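Local coordinates for protein ALDH21) (Physcomitrella patens subsp. patens, PDB 5MZ5) that oxidises succinic semialdehyde with NADP(+) as cofactor, and probably also has non-phosphorylating glyceraldehyde-3-phosphate dehydrogenase activity, at residues A[207-212]-A[237-242]; A[80-85]-A[255-260]. All blocks are in the same frame, centred on the assembly; numbering follows the deposited sequence.

Interaction 1 of 2, residues A[207-212]-A[237-242]; sequences CPFVLK and GAFSIL
The ring of Phe209 meets Phe239 through that residue's CB, which sits over one ring face in a CH-pi contact. CB lies 3.8 Å from the centroid of the Phe209 ring and nearest its CZ. Both phenylalanines place CG between the backbone N and the carbonyl carbon (chi1 64° for Phe209), which sends both side chains the same way. The Phe209 ring swings over Phe239 CB, while the Phe239 ring leads away. Leu211 and Ile241 continue this face, with Leu211 CD2 3.9 Å from Ile241 CG2. On the other face Val210 CG1 touches Ser240 CB and lies 3.9 Å from Leu242 CD1. Parallel backbone pairing sets this register. Ala238 O accepts from Phe209 N at 2.9 Å, and Phe209 O from Ser240 N at 3.2 Å. Ser240 O takes an almost straight bond from Leu211 N at 2.8 Å, and Leu242 N closes the ladder on Leu211 O at 2.9 Å. The strands belong to a beta-alpha-beta unit of the Rossmann-type cofactor domain. Helix 219-229 covers the phenylalanine face; helix 75-94 covers the Val210 and Ser240 face. With an alanine in place of Phe209, Phe239 CB would probably lose its aromatic cover and a gap would open next to Leu228. Buried backbone polar groups are thus paired between largely apolar layers, with Ser240 OG satisfied by Ala45 N. This pairing fixes the strand end from which NADP(+)-binding Lys212 extends.

Interaction 2 of 2, residues A[80-85]-A[255-260]; sequences DAIDAA and DERFKL
Ile82 on helix 75-94 faces Arg257 in a type I beta turn running from Asp255 to Phe258, with their CA atoms 7.0 Å apart. Ile82 CG2 rests over one face of the Arg257 guanidinium, near its rim, and lies 3.5 Å from Arg257 CB. CG2 is anti to the backbone N and CG1 anti to the carbonyl carbon (chi1 -53°), which spreads the two branches. The CG1-CD1 arm bears on Phe258 CZ and CE2, with Ile82 CG1 3.6 Å from Phe258 CZ, and its CD1 end also comes near Arg257 NH1. At the guanidinium edge, Arg257 NH2 donates a bent hydrogen bond (140°) to Asp83 OD1 at 2.8 Å, part of a salt bridge. The donor stands above the carboxylate plane, and the Asp83 carboxylate and Arg257 guanidinium planes are 65° apart. Asp255 holds the same guanidinium side-on, with Arg257 NE 2.8 Å from Asp255 OD1 and Arg257 NH1 2.7 Å from Asp255 OD2. Asp255 OD1 also accepts from Arg257 N, forming an Asx turn. Asp79 adds a salt bridge to NH1. The arginine therefore ties the turn before strand 260-264 to the helix, and the carboxylates probably offset its charge while Ile82 covers one face.

How the interactions relate
The two interactions are neighbours, with centres about 9 Å apart. Helix 75-94 supplies residues 80-85 of interaction 2 and also packs on the strands of interaction 1. Ala81 CB lies 3.4 Å from Ser240 OG, and Val210 CG2 lies 3.8 Å from Ala81 O. Val210 CG2 also meets Phe258 CE1 at 3.9 Å, joining the strand to the turn. Interaction 1 borders the NADP(+) site. It contains Lys212, and its Leu211 side chain comes within about 3 Å of that of Ser186, another NADP(+)-binding residue. Interaction 2 stands further back, with the Phe258 side chain about 8 Å from that of Lys212. No NADP(+) is bound to this chain.

Interaction 1 of 2, residues A[207-212]-A[237-242]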
loop_
_atom_site.group_PDB
_atom_site.type_symbol
_atom_site.label_atom_id
_atom_site.label_comp_id
_atom_site.label_asym_id
_atom_site.label_seq_id
_atom_site.Cartn_x
_atom_site.Cartn_y
_atom_site.Cartn_z
ATOM N N CYS A 207 -13.791 18.387 3.111
ATOM C CA CYS A 207 -15.258 18.295 3.162
ATOM C C CYS A 207 -15.807 19.418 4.025
ATOM O O CYS A 207 -15.428 19.488 5.191
ATOM C CB CYS A 207 -15.710 16.957 3.744
ATOM S SG CYS A 207 -15.652 15.567 2.601
ATOM N N PRO A 208 -16.796 20.213 3.559
ATOM C CA PRO A 208 -17.461 21.150 4.483
ATOM C C PRO A 208 -18.383 20.342 5.424
ATOM O O PRO A 208 -18.789 19.221 5.096
ATOM C CB PRO A 208 -18.268 22.060 3.547
ATOM C CG PRO A 208 -18.573 21.196 2.375
ATOM C CD PRO A 208 -17.417 20.246 2.212
ATOM N N PHE A 209 -18.694 20.879 6.608
ATOM C CA PHE A 209 -19.507 20.123 7.544
ATOM C C PHE A 209 -20.423 20.998 8.389
ATOM O O PHE A 209 -20.144 22.174 8.595
ATOM C CB PHE A 209 -18.611 19.244 8.460
ATOM C CG PHE A 209 -17.682 20.014 9.376
ATOM C CD1 PHE A 209 -18.109 20.438 10.632
ATOM C CD2 PHE A 209 -16.395 20.348 8.966
ATOM C CE1 PHE A 209 -17.261 21.181 11.465
ATOM C CE2 PHE A 209 -15.543 21.078 9.805
ATOM C CZ PHE A 209 -15.981 21.483 11.053
ATOM N N VAL A 210 -21.495 20.394 8.913
ATOM C CA VAL A 210 -22.429 21.008 9.861
ATOM C C VAL A 210 -22.433 20.067 11.052
ATOM O O VAL A 210 -22.822 18.906 10.927
ATOM C CB VAL A 210 -23.857 21.297 9.307
ATOM C CG1 VAL A 210 -24.688 22.066 10.330
ATOM C CG2 VAL A 210 -23.794 22.072 7.997
ATOM N N LEU A 211 -21.956 20.552 12.189
ATOM C CA LEU A 211 -21.888 19.755 13.396
ATOM C C LEU A 211 -22.958 20.113 14.407
ATOM O O LEU A 211 -23.164 21.292 14.729
ATOM C CB LEU A 211 -20.465 19.819 14.039
ATOM C CG LEU A 211 -20.281 19.309 15.490
ATOM C CD1 LEU A 211 -20.389 17.780 15.580
ATOM C CD2 LEU A 211 -18.975 19.758 16.016
ATOM N N LYS A 212 -23.639 19.059 14.899
ATOM C CA LYS A 212 -24.622 19.153 15.956
ATOM C C LYS A 212 -23.926 18.581 17.207
ATOM O O LYS A 212 -23.844 17.365 17.364
ATOM C CB LYS A 212 -25.912 18.366 15.627
ATOM C CG LYS A 212 -27.018 18.548 16.687
ATOM C CD LYS A 212 -28.050 17.413 16.625
ATOM C CE LYS A 212 -29.057 17.475 17.749
ATOM N NZ LYS A 212 -28.479 17.081 19.063
ATOM N N GLY A 237 -18.021 29.445 5.106
ATOM C CA GLY A 237 -19.100 28.465 5.034
ATOM C C GLY A 237 -18.663 27.016 5.112
ATOM O O GLY A 237 -19.506 26.125 5.018
ATOM N N ALA A 238 -17.346 26.758 5.301
ATOM C CA ALA A 238 -16.765 25.403 5.419
ATOM C C ALA A 238 -17.296 24.670 6.660
ATOM O O ALA A 238 -17.298 23.428 6.715
ATOM C CB ALA A 238 -15.257 25.498 5.503
ATOM N N PHE A 239 -17.687 25.432 7.678
ATOM C CA PHE A 239 -18.184 24.816 8.897
ATOM C C PHE A 239 -19.298 25.600 9.553
ATOM O O PHE A 239 -19.376 26.823 9.438
ATOM C CB PHE A 239 -17.031 24.558 9.902
ATOM C CG PHE A 239 -16.583 25.758 10.704
ATOM C CD1 PHE A 239 -15.683 26.679 10.171
ATOM C CD2 PHE A 239 -17.103 26.000 11.972
ATOM C CE1 PHE A 239 -15.299 27.809 10.900
ATOM C CE2 PHE A 239 -16.712 27.128 12.701
ATOM C CZ PHE A 239 -15.819 28.027 12.158
ATOM N N SER A 240 -20.131 24.861 10.279
ATOM C CA SER A 240 -21.177 25.347 11.158
ATOM C C SER A 240 -21.194 24.396 12.343
ATOM O O SER A 240 -21.052 23.188 12.153
ATOM C CB SER A 240 -22.533 25.371 10.468
ATOM O OG SER A 240 -22.630 26.498 9.615
ATOM N N ILE A 241 -21.287 24.948 13.552
ATOM C CA ILE A 241 -21.374 24.197 14.815
ATOM C C ILE A 241 -22.574 24.784 15.564
ATOM O O ILE A 241 -22.511 25.915 16.057
ATOM C CB ILE A 241 -20.062 24.157 15.662
ATOM C CG1 ILE A 241 -18.875 23.597 14.826
ATOM C CG2 ILE A 241 -20.270 23.344 16.992
ATOM C CD1 ILE A 241 -17.541 23.847 15.404
ATOM N N LEU A 242 -23.694 24.038 15.536
ATOM C CA LEU A 242 -24.963 24.467 16.110
ATOM C C LEU A 242 -25.601 23.448 17.085
ATOM O O LEU A 242 -26.054 22.387 16.643
ATOM C CB LEU A 242 -26.004 24.799 15.012
ATOM C CG LEU A 242 -25.546 25.261 13.634
ATOM C CD1 LEU A 242 -26.460 24.692 12.557
ATOM C CD2 LEU A 242 -25.561 26.786 13.543
#

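Interaction 2 of 2, residues A[80-85]-A[255-260]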
loop_
_atom_site.group_PDB
_atom_site.type_symbol
_atom_site.label_atom_id
_atom_site.label_comp_id
_atom_site.label_asym_id
_atom_site.label_seq_id
_atom_site.Cartn_x
_atom_site.Cartn_y
_atom_site.Cartn_z
ATOM N N ASP A 80 -29.605 27.621 6.404
ATOM C CA ASP A 80 -28.544 28.530 5.971
ATOM C C ASP A 80 -27.176 27.870 6.099
ATOM O O ASP A 80 -26.346 28.040 5.205
ATOM C CB ASP A 80 -28.589 29.866 6.758
ATOM C CG ASP A 80 -29.814 30.738 6.508
ATOM O OD1 ASP A 80 -30.502 30.526 5.485
ATOM O OD2 ASP A 80 -30.080 31.636 7.332
ATOM N N ALA A 81 -26.965 27.086 7.187
ATOM C CA ALA A 81 -25.728 26.349 7.454
ATOM C C ALA A 81 -25.479 25.309 6.377
ATOM O O ALA A 81 -24.358 25.213 5.856
ATOM C CB ALA A 81 -25.788 25.689 8.830
ATOM N N ILE A 82 -26.528 24.537 6.040
ATOM C CA ILE A 82 -26.431 23.493 5.019
ATOM C C ILE A 82 -26.202 24.120 3.616
ATOM O O ILE A 82 -25.334 23.641 2.877
ATOM C CB ILE A 82 -27.620 22.483 5.069
ATOM C CG1 ILE A 82 -27.804 21.886 6.484
ATOM C CG2 ILE A 82 -27.387 21.374 4.057
ATOM C CD1 ILE A 82 -29.176 21.171 6.766
ATOM N N ASP A 83 -26.942 25.207 3.275
ATOM C CA ASP A 83 -26.748 25.921 2.001
ATOM C C ASP A 83 -25.308 26.439 1.863
ATOM O O ASP A 83 -24.736 26.355 0.775
ATOM C CB ASP A 83 -27.739 27.086 1.849
ATOM C CG ASP A 83 -29.133 26.666 1.454
ATOM O OD1 ASP A 83 -29.279 25.586 0.843
ATOM O OD2 ASP A 83 -30.082 27.426 1.738
ATOM N N ALA A 84 -24.751 26.996 2.958
ATOM C CA ALA A 84 -23.390 27.527 2.996
ATOM C C ALA A 84 -22.345 26.424 2.818
ATOM O O ALA A 84 -21.355 26.663 2.144
ATOM C CB ALA A 84 -23.151 28.288 4.292
ATOM N N ALA A 85 -22.598 25.204 3.379
ATOM C CA ALA A 85 -21.722 24.031 3.259
ATOM C C ALA A 85 -21.701 23.543 1.805
ATOM O O ALA A 85 -20.629 23.275 1.274
ATOM C CB ALA A 85 -22.171 22.919 4.205
ATOM N N ASP A 255 -31.741 15.397 5.647
ATOM C CA ASP A 255 -31.422 16.382 4.613
ATOM C C ASP A 255 -30.572 15.816 3.468
ATOM O O ASP A 255 -29.493 15.276 3.686
ATOM C CB ASP A 255 -30.809 17.662 5.191
ATOM C CG ASP A 255 -31.089 18.832 4.282
ATOM O OD1 ASP A 255 -30.384 18.977 3.275
ATOM O OD2 ASP A 255 -32.057 19.553 4.538
ATOM N N GLU A 256 -31.107 15.919 2.254
ATOM C CA GLU A 256 -30.520 15.394 1.022
ATOM C C GLU A 256 -29.273 16.153 0.570
ATOM O O GLU A 256 -28.518 15.624 -0.249
ATOM C CB GLU A 256 -31.563 15.339 -0.107
ATOM C CG GLU A 256 -32.746 14.418 0.178
ATOM C CD GLU A 256 -33.809 14.344 -0.904
ATOM O OE1 GLU A 256 -35.014 14.400 -0.563
ATOM O OE2 GLU A 256 -33.434 14.212 -2.092
ATOM N N ARG A 257 -29.026 17.375 1.118
ATOM C CA ARG A 257 -27.832 18.162 0.779
ATOM C C ARG A 257 -26.559 17.557 1.409
ATOM O O ARG A 257 -25.463 17.804 0.929
ATOM C CB ARG A 257 -28.018 19.643 1.138
ATOM C CG ARG A 257 -28.986 20.401 0.218
ATOM C CD ARG A 257 -29.447 21.721 0.832
ATOM N NE ARG A 257 -30.255 21.511 2.042
ATOM C CZ ARG A 257 -30.710 22.468 2.849
ATOM N NH1 ARG A 257 -31.433 22.154 3.915
ATOM N NH2 ARG A 257 -30.442 23.743 2.602
ATOM N N PHE A 258 -26.710 16.754 2.471
ATOM C CA PHE A 258 -25.588 16.048 3.082
ATOM C C PHE A 258 -25.314 14.755 2.309
ATOM O O PHE A 258 -26.250 14.015 1.965
ATOM C CB PHE A 258 -25.872 15.690 4.532
ATOM C CG PHE A 258 -26.021 16.828 5.500
ATOM C CD1 PHE A 258 -24.935 17.637 5.814
ATOM C CD2 PHE A 258 -27.206 17.013 6.196
ATOM C CE1 PHE A 258 -25.055 18.639 6.768
ATOM C CE2 PHE A 258 -27.319 18.004 7.166
ATOM C CZ PHE A 258 -26.238 18.803 7.454
ATOM N N LYS A 259 -24.023 14.474 2.082
ATOM C CA LYS A 259 -23.551 13.282 1.353
ATOM C C LYS A 259 -23.167 12.154 2.293
ATOM O O LYS A 259 -23.090 10.987 1.894
ATOM C CB LYS A 259 -22.366 13.647 0.428
ATOM C CG LYS A 259 -22.724 14.700 -0.652
ATOM C CD LYS A 259 -23.880 14.310 -1.600
ATOM C CE LYS A 259 -23.478 13.319 -2.683
ATOM N NZ LYS A 259 -24.596 13.003 -3.620
ATOM N N LEU A 260 -22.924 12.514 3.546
ATOM C CA LEU A 260 -22.556 11.581 4.592
ATOM C C LEU A 260 -23.106 12.046 5.935
ATOM O O LEU A 260 -23.062 13.238 6.246
ATOM C CB LEU A 260 -21.012 11.467 4.672
ATOM C CG LEU A 260 -20.400 10.658 5.853
ATOM C CD1 LEU A 260 -20.648 9.160 5.713
ATOM C CD2 LEU A 260 -18.906 10.896 5.936
#